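Local coordinates for CBS domain-containing protein (Pyrococcus horikoshii, PDB 2YZQ) that is of unknown function but binds S-adenosylmethionine in a pocket in the later part of its four-CBS-domain chain, and so probably senses this ligand, at residues K4-Q9 / G105-G110; V12-P17 / R33-V38; P71-N76 / V94-S99; R115-S120 / M238-V243. One frame throughout, in Å; residues are numbered along the deposited sequence.

In the fold
All four contacts lie away from the S-adenosylmethionine pocket. Contacts 1 and 3 belong to one mixed sheet, where strands 93-97 and 103-108 are neighbours; contact 1 adds the antiparallel edge strand 8-9, contact 3 the parallel edge strand 72-74. Contact 2 is a parallel pair in a separate three-stranded sheet, yet Pro-36 packs on Ile-106 of contact 1. These three rest on backbone hydrogen bonds, with mainly apolar side chains beside them, and all are partly buried. Contact 4 is buried and has no hydrogen bond across it. It joins helices 109-117 and 240-250, and Arg-115 links the first of these to contact 1.

Contact 1 of 4, residues K4-Q9 / G105-G110; sequences KTIMTQ and GILTVG
Ile-6 and Leu-107 meet through their branches, CG2 of the isoleucine lying 3.6 Å from CD1 of the leucine, with the two side chains crossing at a slant. Leu-107 holds CG anti to its backbone N (chi1 175°), and the end of its side chain thereby comes nearer to 4-9. Met-7 sits alongside, its CB 4.2 Å from Leu-107 CB. Beyond CG its chain is extended, and SD lies 4.1 Å from Gly-105 CA, leaving little room for a side chain at Gly-105. Next to these side chains the backbones pair as antiparallel strands. Thr-8 N donates to Ile-106 O at 2.9 Å in an almost straight bond (178°). Ile-106 N returns a bond to Thr-8 O at 3.0 Å. Thr-8 OG1 is hydrogen-bonded to Arg-115 of helix 109-117 and also to a water, 2.7 Å away, whose bond to Ile-106 O is weak. Strand 8-9 is thus added at an edge of the sheet that carries strands 103-108 and 93-97. Ile-6 and Leu-107 both also touch helix 79-89. The chemistry is divided: two backbone bonds set the strand register, apolar branches fill the helix side, and the threonine hydroxyl is satisfied by an arginine and water.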
loop_
_atom_site.group_PDB
_atom_site.type_symbol
_atom_site.label_atom_id
_atom_site.label_comp_id
_atom_site.label_asym_id
_atom_site.label_seq_id
_atom_site.Cartn_x
_atom_site.Cartn_y
_atom_site.Cartn_z
ATOM N N LYS A 4 9.992 -15.218 -7.695
ATOM C CA LYS A 4 9.656 -16.522 -7.119
ATOM C C LYS A 4 9.838 -16.618 -5.607
ATOM O O LYS A 4 9.107 -17.340 -4.930
ATOM C CB LYS A 4 10.494 -17.613 -7.793
ATOM C CG LYS A 4 11.982 -17.514 -7.493
ATOM C CD LYS A 4 12.820 -18.283 -8.507
ATOM C CE LYS A 4 12.547 -19.776 -8.455
ATOM N NZ LYS A 4 13.328 -20.499 -9.498
ATOM N N THR A 5 10.803 -15.877 -5.077
ATOM C CA THR A 5 11.094 -15.917 -3.650
ATOM C C THR A 5 10.136 -15.103 -2.789
ATOM O O THR A 5 9.865 -15.455 -1.643
ATOM C CB THR A 5 12.526 -15.413 -3.384
ATOM O OG1 THR A 5 13.442 -16.111 -4.239
ATOM C CG2 THR A 5 12.916 -15.638 -1.929
ATOM N N ILE A 6 9.606 -14.028 -3.354
ATOM C CA ILE A 6 8.728 -13.138 -2.606
ATOM C C ILE A 6 7.232 -13.324 -2.861
ATOM O O ILE A 6 6.407 -12.964 -2.022
ATOM C CB ILE A 6 9.129 -11.667 -2.892
ATOM C CG1 ILE A 6 10.644 -11.504 -2.711
ATOM C CG2 ILE A 6 8.385 -10.711 -1.966
ATOM C CD1 ILE A 6 11.166 -11.932 -1.339
ATOM N N MET A 7 6.878 -13.904 -4.004
ATOM C CA MET A 7 5.469 -14.098 -4.342
ATOM C C MET A 7 4.783 -15.143 -3.471
ATOM O O MET A 7 5.439 -15.932 -2.794
ATOM C CB MET A 7 5.334 -14.539 -5.800
ATOM C CG MET A 7 5.911 -15.930 -6.055
ATOM S SD MET A 7 5.769 -16.445 -7.769
ATOM C CE MET A 7 5.798 -18.246 -7.596
ATOM N N THR A 8 3.454 -15.126 -3.487
ATOM C CA THR A 8 2.659 -16.115 -2.768
ATOM C C THR A 8 2.287 -17.095 -3.876
ATOM O O THR A 8 1.684 -16.704 -4.872
ATOM C CB THR A 8 1.366 -15.512 -2.182
ATOM O OG1 THR A 8 1.692 -14.626 -1.107
ATOM C CG2 THR A 8 0.451 -16.615 -1.662
ATOM N N GLN A 9 2.650 -18.363 -3.719
ATOM C CA GLN A 9 2.353 -19.334 -4.764
ATOM C C GLN A 9 0.929 -19.877 -4.765
ATOM O O GLN A 9 0.217 -19.794 -3.769
ATOM C CB GLN A 9 3.320 -20.514 -4.680
ATOM C CG GLN A 9 4.773 -20.113 -4.546
ATOM C CD GLN A 9 5.707 -21.174 -5.070
ATOM O OE1 GLN A 9 6.085 -21.159 -6.243
ATOM N NE2 GLN A 9 6.073 -22.119 -4.212
ATOM N N GLY A 105 1.381 -17.528 -9.248
ATOM C CA GLY A 105 1.659 -16.787 -8.034
ATOM C C GLY A 105 1.135 -15.370 -8.123
ATOM O O GLY A 105 0.699 -14.932 -9.185
ATOM N N ILE A 106 1.156 -14.674 -6.992
ATOM C CA ILE A 106 0.722 -13.287 -6.915
ATOM C C ILE A 106 1.744 -12.567 -6.045
ATOM O O ILE A 106 2.170 -13.085 -5.012
ATOM C CB ILE A 106 -0.676 -13.151 -6.272
ATOM C CG1 ILE A 106 -1.737 -13.773 -7.180
ATOM C CG2 ILE A 106 -0.995 -11.672 -6.021
ATOM C CD1 ILE A 106 -1.828 -13.140 -8.560
ATOM N N LEU A 107 2.153 -11.381 -6.476
ATOM C CA LEU A 107 3.131 -10.603 -5.727
ATOM C C LEU A 107 2.561 -9.220 -5.463
ATOM O O LEU A 107 2.227 -8.496 -6.396
ATOM C CB LEU A 107 4.424 -10.473 -6.527
ATOM C CG LEU A 107 5.509 -9.579 -5.923
ATOM C CD1 LEU A 107 6.069 -10.227 -4.660
ATOM C CD2 LEU A 107 6.612 -9.360 -6.943
ATOM N N THR A 108 2.450 -8.859 -4.191
ATOM C CA THR A 108 1.909 -7.554 -3.828
ATOM C C THR A 108 2.977 -6.644 -3.245
ATOM O O THR A 108 4.082 -7.077 -2.935
ATOM C CB THR A 108 0.802 -7.672 -2.768
ATOM O OG1 THR A 108 1.380 -8.054 -1.512
ATOM C CG2 THR A 108 -0.222 -8.711 -3.183
ATOM N N VAL A 109 2.631 -5.369 -3.104
ATOM C CA VAL A 109 3.548 -4.409 -2.514
ATOM C C VAL A 109 3.801 -4.871 -1.083
ATOM O O VAL A 109 4.927 -4.810 -0.593
ATOM C CB VAL A 109 2.936 -2.993 -2.489
ATOM C CG1 VAL A 109 3.812 -2.067 -1.661
ATOM C CG2 VAL A 109 2.807 -2.462 -3.905
ATOM N N GLY A 110 2.742 -5.343 -0.433
ATOM C CA GLY A 110 2.857 -5.826 0.933
ATOM C C GLY A 110 3.879 -6.943 1.044
ATOM O O GLY A 110 4.679 -6.971 1.981
HETATM O O HOH W 1 0.536 -12.388 -2.075
#

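Contact 2 of 4, residues V12-P17 / R33-V38; sequences VTITLP and RSFPVV
Ile-14 O accepts from Val-38 N at 3.1 Å, and Ile-14 N donates to Pro-36 O, so one residue is bonded to the neighbouring strand through both its backbone groups. A third bond runs from Leu-16 N to Val-38 O, with the donor nearly in line with the C=O bond (175°). Val-12 O is joined to Ser-34 O by a water that donates to both. The side chains beside this ladder are mostly apolar. Phe-35 is approached obliquely by two residues: Val-12 brings CG2 to 3.3 Å from ring atom CE1, and Ile-14 brings CD1 to 3.5 Å from CD2. The ring owes its position to CG lying anti to the carbonyl carbon (chi1 -61°), with CB directed toward 12-17. An alanine here would take away the ring and is likely to leave Val-12 CG2 and Ile-14 CD1 without their shared apolar partner. The paired strands 14-15 and 34-38 run parallel, and strand 44-49 continues the sheet as an antiparallel neighbour of 34-38. This is the small sheet of the CBS-domain range 3-57. Leu-16 crosses Val-37 at about a right angle. Its CG is 3.4 Å from Val-37 CG1, tighter than usual for two carbons. On the other face of the sheet Thr-15 OG1 lies 3.5 Å from Val-38 CG2. Thr-13 rests CG2 against Pro-36 CB, and that proline also touches Ile-106 of strand 103-108.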
loop_
_atom_site.group_PDB
_atom_site.type_symbol
_atom_site.label_atom_id
_atom_site.label_comp_id
_atom_site.label_asym_id
_atom_site.label_seq_id
_atom_site.Cartn_x
_atom_site.Cartn_y
_atom_site.Cartn_z
ATOM N N VAL A 12 -5.645 -18.565 -5.434
ATOM C CA VAL A 12 -6.970 -19.051 -5.767
ATOM C C VAL A 12 -7.440 -18.149 -6.901
ATOM O O VAL A 12 -7.303 -16.927 -6.831
ATOM C CB VAL A 12 -7.933 -18.942 -4.565
ATOM C CG1 VAL A 12 -7.622 -20.032 -3.553
ATOM C CG2 VAL A 12 -7.797 -17.579 -3.912
ATOM N N THR A 13 -7.965 -18.755 -7.957
ATOM C CA THR A 13 -8.430 -17.995 -9.107
ATOM C C THR A 13 -9.910 -18.228 -9.350
ATOM O O THR A 13 -10.535 -19.066 -8.701
ATOM C CB THR A 13 -7.676 -18.406 -10.383
ATOM O OG1 THR A 13 -7.985 -19.769 -10.695
ATOM C CG2 THR A 13 -6.172 -18.263 -10.188
ATOM N N ILE A 14 -10.466 -17.476 -10.289
ATOM C CA ILE A 14 -11.869 -17.616 -10.636
ATOM C C ILE A 14 -11.981 -17.786 -12.141
ATOM O O ILE A 14 -11.455 -16.983 -12.909
ATOM C CB ILE A 14 -12.695 -16.387 -10.203
ATOM C CG1 ILE A 14 -12.671 -16.260 -8.678
ATOM C CG2 ILE A 14 -14.125 -16.518 -10.707
ATOM C CD1 ILE A 14 -13.534 -15.137 -8.136
ATOM N N THR A 15 -12.660 -18.847 -12.555
ATOM C CA THR A 15 -12.840 -19.127 -13.971
ATOM C C THR A 15 -14.168 -18.573 -14.463
ATOM O O THR A 15 -15.209 -18.787 -13.841
ATOM C CB THR A 15 -12.811 -20.643 -14.243
ATOM O OG1 THR A 15 -11.544 -21.177 -13.841
ATOM C CG2 THR A 15 -13.034 -20.922 -15.724
ATOM N N LEU A 16 -14.120 -17.854 -15.577
ATOM C CA LEU A 16 -15.319 -17.283 -16.174
ATOM C C LEU A 16 -15.926 -18.339 -17.091
ATOM O O LEU A 16 -15.209 -19.175 -17.640
ATOM C CB LEU A 16 -14.963 -16.038 -16.990
ATOM C CG LEU A 16 -14.256 -14.900 -16.251
ATOM C CD1 LEU A 16 -13.885 -13.802 -17.237
ATOM C CD2 LEU A 16 -15.163 -14.362 -15.154
ATOM N N PRO A 17 -17.257 -18.315 -17.274
ATOM C CA PRO A 17 -18.213 -17.372 -16.681
ATOM C C PRO A 17 -18.400 -17.575 -15.179
ATOM O O PRO A 17 -18.247 -18.684 -14.668
ATOM C CB PRO A 17 -19.501 -17.650 -17.456
ATOM C CG PRO A 17 -19.012 -18.189 -18.765
ATOM C CD PRO A 17 -17.909 -19.111 -18.327
ATOM N N ARG A 33 -8.082 -10.115 -1.123
ATOM C CA ARG A 33 -8.174 -8.756 -1.645
ATOM C C ARG A 33 -8.707 -8.780 -3.076
ATOM O O ARG A 33 -9.587 -7.998 -3.437
ATOM C CB ARG A 33 -6.791 -8.104 -1.607
ATOM C CG ARG A 33 -6.792 -6.594 -1.759
ATOM C CD ARG A 33 -5.380 -6.050 -1.593
ATOM N NE ARG A 33 -4.784 -6.463 -0.324
ATOM C CZ ARG A 33 -3.517 -6.247 0.014
ATOM N NH1 ARG A 33 -2.701 -5.620 -0.824
ATOM N NH2 ARG A 33 -3.063 -6.660 1.190
ATOM N N SER A 34 -8.167 -9.686 -3.885
ATOM C CA SER A 34 -8.586 -9.831 -5.275
ATOM C C SER A 34 -8.189 -11.214 -5.777
ATOM O O SER A 34 -7.307 -11.855 -5.207
ATOM C CB SER A 34 -7.930 -8.758 -6.148
ATOM O OG SER A 34 -6.524 -8.911 -6.181
ATOM N N PHE A 35 -8.842 -11.672 -6.840
ATOM C CA PHE A 35 -8.554 -12.986 -7.408
ATOM C C PHE A 35 -8.154 -12.890 -8.874
ATOM O O PHE A 35 -8.732 -12.114 -9.631
ATOM C CB PHE A 35 -9.784 -13.899 -7.338
ATOM C CG PHE A 35 -10.279 -14.168 -5.950
ATOM C CD1 PHE A 35 -9.475 -14.813 -5.019
ATOM C CD2 PHE A 35 -11.572 -13.806 -5.584
ATOM C CE1 PHE A 35 -9.951 -15.095 -3.740
ATOM C CE2 PHE A 35 -12.057 -14.083 -4.308
ATOM C CZ PHE A 35 -11.244 -14.730 -3.385
ATOM N N PRO A 36 -7.141 -13.665 -9.291
ATOM C CA PRO A 36 -6.756 -13.602 -10.704
ATOM C C PRO A 36 -7.896 -14.267 -11.477
ATOM O O PRO A 36 -8.505 -15.215 -10.981
ATOM C CB PRO A 36 -5.474 -14.432 -10.754
ATOM C CG PRO A 36 -4.906 -14.259 -9.374
ATOM C CD PRO A 36 -6.132 -14.390 -8.502
ATOM N N VAL A 37 -8.193 -13.768 -12.671
ATOM C CA VAL A 37 -9.266 -14.332 -13.485
ATOM C C VAL A 37 -8.691 -15.080 -14.680
ATOM O O VAL A 37 -7.838 -14.559 -15.398
ATOM C CB VAL A 37 -10.215 -13.230 -14.003
ATOM C CG1 VAL A 37 -11.336 -13.853 -14.826
ATOM C CG2 VAL A 37 -10.787 -12.453 -12.838
ATOM N N VAL A 38 -9.175 -16.299 -14.893
ATOM C CA VAL A 38 -8.699 -17.130 -15.992
ATOM C C VAL A 38 -9.836 -17.681 -16.850
ATOM O O VAL A 38 -10.998 -17.685 -16.436
ATOM C CB VAL A 38 -7.892 -18.331 -15.458
ATOM C CG1 VAL A 38 -6.702 -17.838 -14.639
ATOM C CG2 VAL A 38 -8.789 -19.219 -14.610
HETATM O O HOH W 2 -5.732 -14.549 -5.344
#

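Contact 3 of 4, residues P71-N76 / V94-S99; sequences PVVKEN and VVVVDS
Strands 72-74 and 94-97 run parallel with a 39° angle between their directions and axes 4.6 Å apart at closest approach. Three backbone bonds alternate between them. Val-95 N donates to Pro-71 O, Val-73 N to Val-95 O in the carbonyl plane, and Val-97 N to Val-73 O at 2.9 Å. A water bridges the next pair of backbone groups: it accepts from Glu-75 N and donates to Val-97 O at 2.6 Å. On one face Val-73 CG2 touches two valines, with Val-94 CG2 at 4.0 Å and Val-96 CG2 at 4.1 Å. This methyl stands between the backbone N and the carbonyl carbon (chi1 of Val-73 -62°), which directs it across to the other strand. Pro-71 lies across Val-94 at about a right angle, its CG meeting CG1 of the valine at 3.8 Å. Val-96 reaches Glu-75 with its other branch, CG1, which lies 3.9 Å from Glu-75 CB. The opposite face carries Val-72 and Val-95, which both touch Leu-44 of strand 44-49. Val-73 and Pro-71 pack on Leu-85 of helix 79-89, and Val-94 on Met-86. Strand 72-74, helix 79-89 and strand 93-97 thus form the beta-alpha-beta unit, a parallel crossover characteristic of the CBS domain.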
loop_
_atom_site.group_PDB
_atom_site.type_symbol
_atom_site.label_atom_id
_atom_site.label_comp_id
_atom_site.label_asym_id
_atom_site.label_seq_id
_atom_site.Cartn_x
_atom_site.Cartn_y
_atom_site.Cartn_z
ATOM N N PRO A 71 -0.588 -5.875 -14.590
ATOM C CA PRO A 71 0.837 -6.190 -14.724
ATOM C C PRO A 71 1.129 -7.669 -14.475
ATOM O O PRO A 71 0.606 -8.263 -13.530
ATOM C CB PRO A 71 1.489 -5.278 -13.687
ATOM C CG PRO A 71 0.436 -5.165 -12.633
ATOM C CD PRO A 71 -0.822 -4.979 -13.445
ATOM N N VAL A 72 1.956 -8.254 -15.334
ATOM C CA VAL A 72 2.317 -9.663 -15.209
ATOM C C VAL A 72 3.817 -9.874 -15.363
ATOM O O VAL A 72 4.490 -9.148 -16.098
ATOM C CB VAL A 72 1.596 -10.530 -16.270
ATOM C CG1 VAL A 72 0.093 -10.415 -16.103
ATOM C CG2 VAL A 72 2.015 -10.101 -17.664
ATOM N N VAL A 73 4.337 -10.874 -14.658
ATOM C CA VAL A 73 5.753 -11.210 -14.722
ATOM C C VAL A 73 5.876 -12.720 -14.593
ATOM O O VAL A 73 4.883 -13.409 -14.357
ATOM C CB VAL A 73 6.553 -10.572 -13.561
ATOM C CG1 VAL A 73 6.466 -9.056 -13.632
ATOM C CG2 VAL A 73 6.018 -11.075 -12.222
ATOM N N LYS A 74 7.092 -13.221 -14.766
ATOM C CA LYS A 74 7.372 -14.645 -14.623
ATOM C C LYS A 74 8.114 -14.793 -13.298
ATOM O O LYS A 74 8.748 -13.843 -12.836
ATOM C CB LYS A 74 8.227 -15.142 -15.788
ATOM C CG LYS A 74 7.476 -15.167 -17.113
ATOM C CD LYS A 74 8.311 -15.774 -18.224
ATOM C CE LYS A 74 7.494 -15.914 -19.500
ATOM N NZ LYS A 74 6.904 -14.612 -19.922
ATOM N N GLU A 75 8.044 -15.973 -12.683
ATOM C CA GLU A 75 8.691 -16.166 -11.388
ATOM C C GLU A 75 10.199 -15.954 -11.374
ATOM O O GLU A 75 10.764 -15.638 -10.331
ATOM C CB GLU A 75 8.364 -17.552 -10.807
ATOM C CG GLU A 75 9.061 -18.726 -11.481
ATOM C CD GLU A 75 8.990 -19.998 -10.651
ATOM O OE1 GLU A 75 9.378 -21.071 -11.163
ATOM O OE2 GLU A 75 8.556 -19.927 -9.483
ATOM N N ASN A 76 10.856 -16.106 -12.519
ATOM C CA ASN A 76 12.300 -15.924 -12.550
ATOM C C ASN A 76 12.724 -14.502 -12.898
ATOM O O ASN A 76 13.912 -14.222 -13.072
ATOM C CB ASN A 76 12.947 -16.935 -13.500
ATOM C CG ASN A 76 12.847 -18.360 -12.979
ATOM O OD1 ASN A 76 13.227 -18.645 -11.843
ATOM N ND2 ASN A 76 12.334 -19.262 -13.809
ATOM N N VAL A 94 1.116 -7.737 -8.904
ATOM C CA VAL A 94 1.421 -8.284 -10.211
ATOM C C VAL A 94 1.085 -9.765 -10.159
ATOM O O VAL A 94 1.262 -10.414 -9.131
ATOM C CB VAL A 94 2.918 -8.120 -10.580
ATOM C CG1 VAL A 94 3.301 -6.644 -10.554
ATOM C CG2 VAL A 94 3.793 -8.917 -9.621
ATOM N N VAL A 95 0.566 -10.290 -11.259
ATOM C CA VAL A 95 0.245 -11.704 -11.318
ATOM C C VAL A 95 1.464 -12.369 -11.938
ATOM O O VAL A 95 2.035 -11.858 -12.903
ATOM C CB VAL A 95 -0.999 -11.977 -12.198
ATOM C CG1 VAL A 95 -1.263 -13.483 -12.279
ATOM C CG2 VAL A 95 -2.212 -11.265 -11.613
ATOM N N VAL A 96 1.880 -13.494 -11.365
ATOM C CA VAL A 96 3.031 -14.225 -11.869
ATOM C C VAL A 96 2.487 -15.382 -12.697
ATOM O O VAL A 96 1.675 -16.166 -12.210
ATOM C CB VAL A 96 3.880 -14.793 -10.719
ATOM C CG1 VAL A 96 5.180 -15.345 -11.265
ATOM C CG2 VAL A 96 4.139 -13.710 -9.673
ATOM N N VAL A 97 2.914 -15.474 -13.951
ATOM C CA VAL A 97 2.435 -16.542 -14.818
ATOM C C VAL A 97 3.576 -17.414 -15.313
ATOM O O VAL A 97 4.747 -17.030 -15.238
ATOM C CB VAL A 97 1.684 -15.977 -16.053
ATOM C CG1 VAL A 97 0.529 -15.094 -15.604
ATOM C CG2 VAL A 97 2.649 -15.195 -16.941
ATOM N N ASP A 98 3.228 -18.597 -15.808
ATOM C CA ASP A 98 4.223 -19.511 -16.342
ATOM C C ASP A 98 4.275 -19.347 -17.856
ATOM O O ASP A 98 3.704 -18.403 -18.403
ATOM C CB ASP A 98 3.890 -20.966 -15.977
ATOM C CG ASP A 98 2.491 -21.390 -16.410
ATOM O OD1 ASP A 98 1.955 -20.823 -17.386
ATOM O OD2 ASP A 98 1.932 -22.314 -15.774
ATOM N N SER A 99 4.958 -20.268 -18.527
ATOM C CA SER A 99 5.085 -20.218 -19.978
ATOM C C SER A 99 3.726 -20.238 -20.670
ATOM O O SER A 99 3.535 -19.581 -21.695
ATOM C CB SER A 99 5.924 -21.400 -20.472
ATOM O OG SER A 99 6.155 -21.311 -21.866
HETATM O O HOH W 3 6.841 -18.173 -14.143
#

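Contact 4 of 4, residues R115-S120 / M238-V243; sequences RYFAKS and MTVHEV
Val-240 sets its CG1 methyl over one face of the Phe-117 ring. Val-240 CG1 is 4.1 Å from the centroid of the Phe-117 ring and 28° off its normal, a CH-pi contact, and lies 3.7 Å from Phe-117 CD1. The two side chains approach each other at a slant. Val-240 directs CB toward 115-120, and CG1 extends anti to the backbone N (chi1 171°), which carries this methyl to the ring. His-241 reaches the backbone of Phe-117 and Ala-118. Its ND1 is 3.5 Å from Phe-117 O, which lies at the ring edge near its plane, and its CE1 is 3.5 Å from Ala-118 O, placed obliquely. No hydrogen bond is formed across the contact; the ring only lies close to the two carbonyl oxygens. A leucine in its place would put a branched apolar end among these carbonyls and would probably leave Phe-117 O and Ala-118 O without the polar ring now beside them. Both backbones are fixed locally. Tyr-116 O accepts from Lys-119 N and from Ser-120 N, the latter at 2.8 Å. At the start of the other helix Thr-239 is the N-cap, its OG1 accepting from Glu-242 N at 3.1 Å. Further out, Tyr-123 meets the Phe-117 ring edge-to-face, and its backbone is hydrogen-bonded to that of His-241. Phe-117 also touches Ala-244 further along helix 240-250. Leu-273 of helix 270-273 packs on both Phe-117 and Val-240, so three helices meet where the CBS-domain ranges 62-118 and 223-279 come together.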
loop_
_atom_site.group_PDB
_atom_site.type_symbol
_atom_site.label_atom_id
_atom_site.label_comp_id
_atom_site.label_asym_id
_atom_site.label_seq_id
_atom_site.Cartn_x
_atom_site.Cartn_y
_atom_site.Cartn_z
ATOM N N ARG A 115 8.289 -9.484 3.219
ATOM C CA ARG A 115 9.179 -10.607 2.938
ATOM C C ARG A 115 10.550 -10.237 2.401
ATOM O O ARG A 115 11.482 -11.039 2.465
ATOM C CB ARG A 115 8.505 -11.559 1.951
ATOM C CG ARG A 115 7.176 -12.110 2.427
ATOM C CD ARG A 115 6.438 -12.835 1.306
ATOM N NE ARG A 115 5.158 -13.367 1.769
ATOM C CZ ARG A 115 4.225 -13.887 0.977
ATOM N NH1 ARG A 115 4.418 -13.947 -0.334
ATOM N NH2 ARG A 115 3.093 -14.346 1.498
ATOM N N TYR A 116 10.683 -9.023 1.880
ATOM C CA TYR A 116 11.949 -8.602 1.306
ATOM C C TYR A 116 12.634 -7.445 2.031
ATOM O O TYR A 116 13.641 -7.644 2.710
ATOM C CB TYR A 116 11.732 -8.257 -0.169
ATOM C CG TYR A 116 12.989 -7.903 -0.923
ATOM C CD1 TYR A 116 14.054 -8.798 -1.003
ATOM C CD2 TYR A 116 13.104 -6.679 -1.581
ATOM C CE1 TYR A 116 15.202 -8.486 -1.722
ATOM C CE2 TYR A 116 14.244 -6.360 -2.303
ATOM C CZ TYR A 116 15.290 -7.266 -2.370
ATOM O OH TYR A 116 16.422 -6.955 -3.090
ATOM N N PHE A 117 12.095 -6.236 1.905
ATOM C CA PHE A 117 12.729 -5.095 2.558
ATOM C C PHE A 117 12.924 -5.268 4.063
ATOM O O PHE A 117 13.955 -4.882 4.606
ATOM C CB PHE A 117 11.937 -3.803 2.297
ATOM C CG PHE A 117 12.032 -3.301 0.878
ATOM C CD1 PHE A 117 13.262 -3.219 0.232
ATOM C CD2 PHE A 117 10.892 -2.884 0.200
ATOM C CE1 PHE A 117 13.354 -2.726 -1.072
ATOM C CE2 PHE A 117 10.973 -2.389 -1.101
ATOM C CZ PHE A 117 12.205 -2.312 -1.737
ATOM N N ALA A 118 11.938 -5.847 4.736
ATOM C CA ALA A 118 12.022 -6.039 6.181
ATOM C C ALA A 118 12.914 -7.200 6.610
ATOM O O ALA A 118 13.247 -7.318 7.789
ATOM C CB ALA A 118 10.628 -6.232 6.760
ATOM N N LYS A 119 13.310 -8.044 5.662
ATOM C CA LYS A 119 14.136 -9.210 5.983
ATOM C C LYS A 119 15.539 -9.219 5.387
ATOM O O LYS A 119 16.445 -9.853 5.935
ATOM C CB LYS A 119 13.412 -10.490 5.554
ATOM C CG LYS A 119 12.073 -10.718 6.236
ATOM C CD LYS A 119 12.237 -10.897 7.732
ATOM C CE LYS A 119 10.900 -11.136 8.412
ATOM N NZ LYS A 119 10.226 -12.362 7.904
ATOM N N SER A 120 15.728 -8.530 4.268
ATOM C CA SER A 120 17.033 -8.510 3.623
ATOM C C SER A 120 18.037 -7.627 4.358
ATOM O O SER A 120 17.670 -6.619 4.958
ATOM C CB SER A 120 16.895 -8.043 2.173
ATOM O OG SER A 120 18.139 -8.113 1.498
ATOM N N MET A 238 16.226 7.711 8.055
ATOM C CA MET A 238 15.840 6.360 8.446
ATOM C C MET A 238 16.048 5.420 7.262
ATOM O O MET A 238 15.813 5.792 6.112
ATOM C CB MET A 238 14.378 6.336 8.898
ATOM C CG MET A 238 13.944 5.021 9.524
ATOM S SD MET A 238 12.309 5.139 10.299
ATOM C CE MET A 238 12.728 5.918 11.854
ATOM N N THR A 239 16.492 4.201 7.542
ATOM C CA THR A 239 16.751 3.244 6.473
ATOM C C THR A 239 15.511 2.537 5.951
ATOM O O THR A 239 14.491 2.442 6.636
ATOM C CB THR A 239 17.749 2.164 6.920
ATOM O OG1 THR A 239 17.173 1.391 7.980
ATOM C CG2 THR A 239 19.046 2.805 7.398
ATOM N N VAL A 240 15.616 2.056 4.717
ATOM C CA VAL A 240 14.536 1.322 4.070
ATOM C C VAL A 240 14.213 0.112 4.935
ATOM O O VAL A 240 13.055 -0.280 5.076
ATOM C CB VAL A 240 14.965 0.844 2.665
ATOM C CG1 VAL A 240 13.920 -0.101 2.082
ATOM C CG2 VAL A 240 15.149 2.038 1.755
ATOM N N HIS A 241 15.249 -0.474 5.525
ATOM C CA HIS A 241 15.075 -1.628 6.392
ATOM C C HIS A 241 14.190 -1.296 7.587
ATOM O O HIS A 241 13.186 -1.966 7.827
ATOM C CB HIS A 241 16.439 -2.118 6.883
ATOM C CG HIS A 241 16.361 -3.249 7.859
ATOM N ND1 HIS A 241 15.857 -4.488 7.527
ATOM C CD2 HIS A 241 16.730 -3.329 9.160
ATOM C CE1 HIS A 241 15.922 -5.283 8.579
ATOM N NE2 HIS A 241 16.447 -4.605 9.583
ATOM N N GLU A 242 14.543 -0.251 8.332
ATOM C CA GLU A 242 13.754 0.107 9.503
ATOM C C GLU A 242 12.326 0.519 9.158
ATOM O O GLU A 242 11.391 0.180 9.879
ATOM C CB GLU A 242 14.434 1.218 10.311
ATOM C CG GLU A 242 13.613 1.630 11.529
ATOM C CD GLU A 242 14.374 2.490 12.515
ATOM O OE1 GLU A 242 15.297 3.221 12.099
ATOM O OE2 GLU A 242 14.030 2.441 13.715
ATOM N N VAL A 243 12.147 1.250 8.064
ATOM C CA VAL A 243 10.803 1.654 7.673
ATOM C C VAL A 243 9.972 0.404 7.374
ATOM O O VAL A 243 8.826 0.289 7.809
ATOM C CB VAL A 243 10.827 2.573 6.431
ATOM C CG1 VAL A 243 9.408 2.812 5.935
ATOM C CG2 VAL A 243 11.480 3.907 6.790
#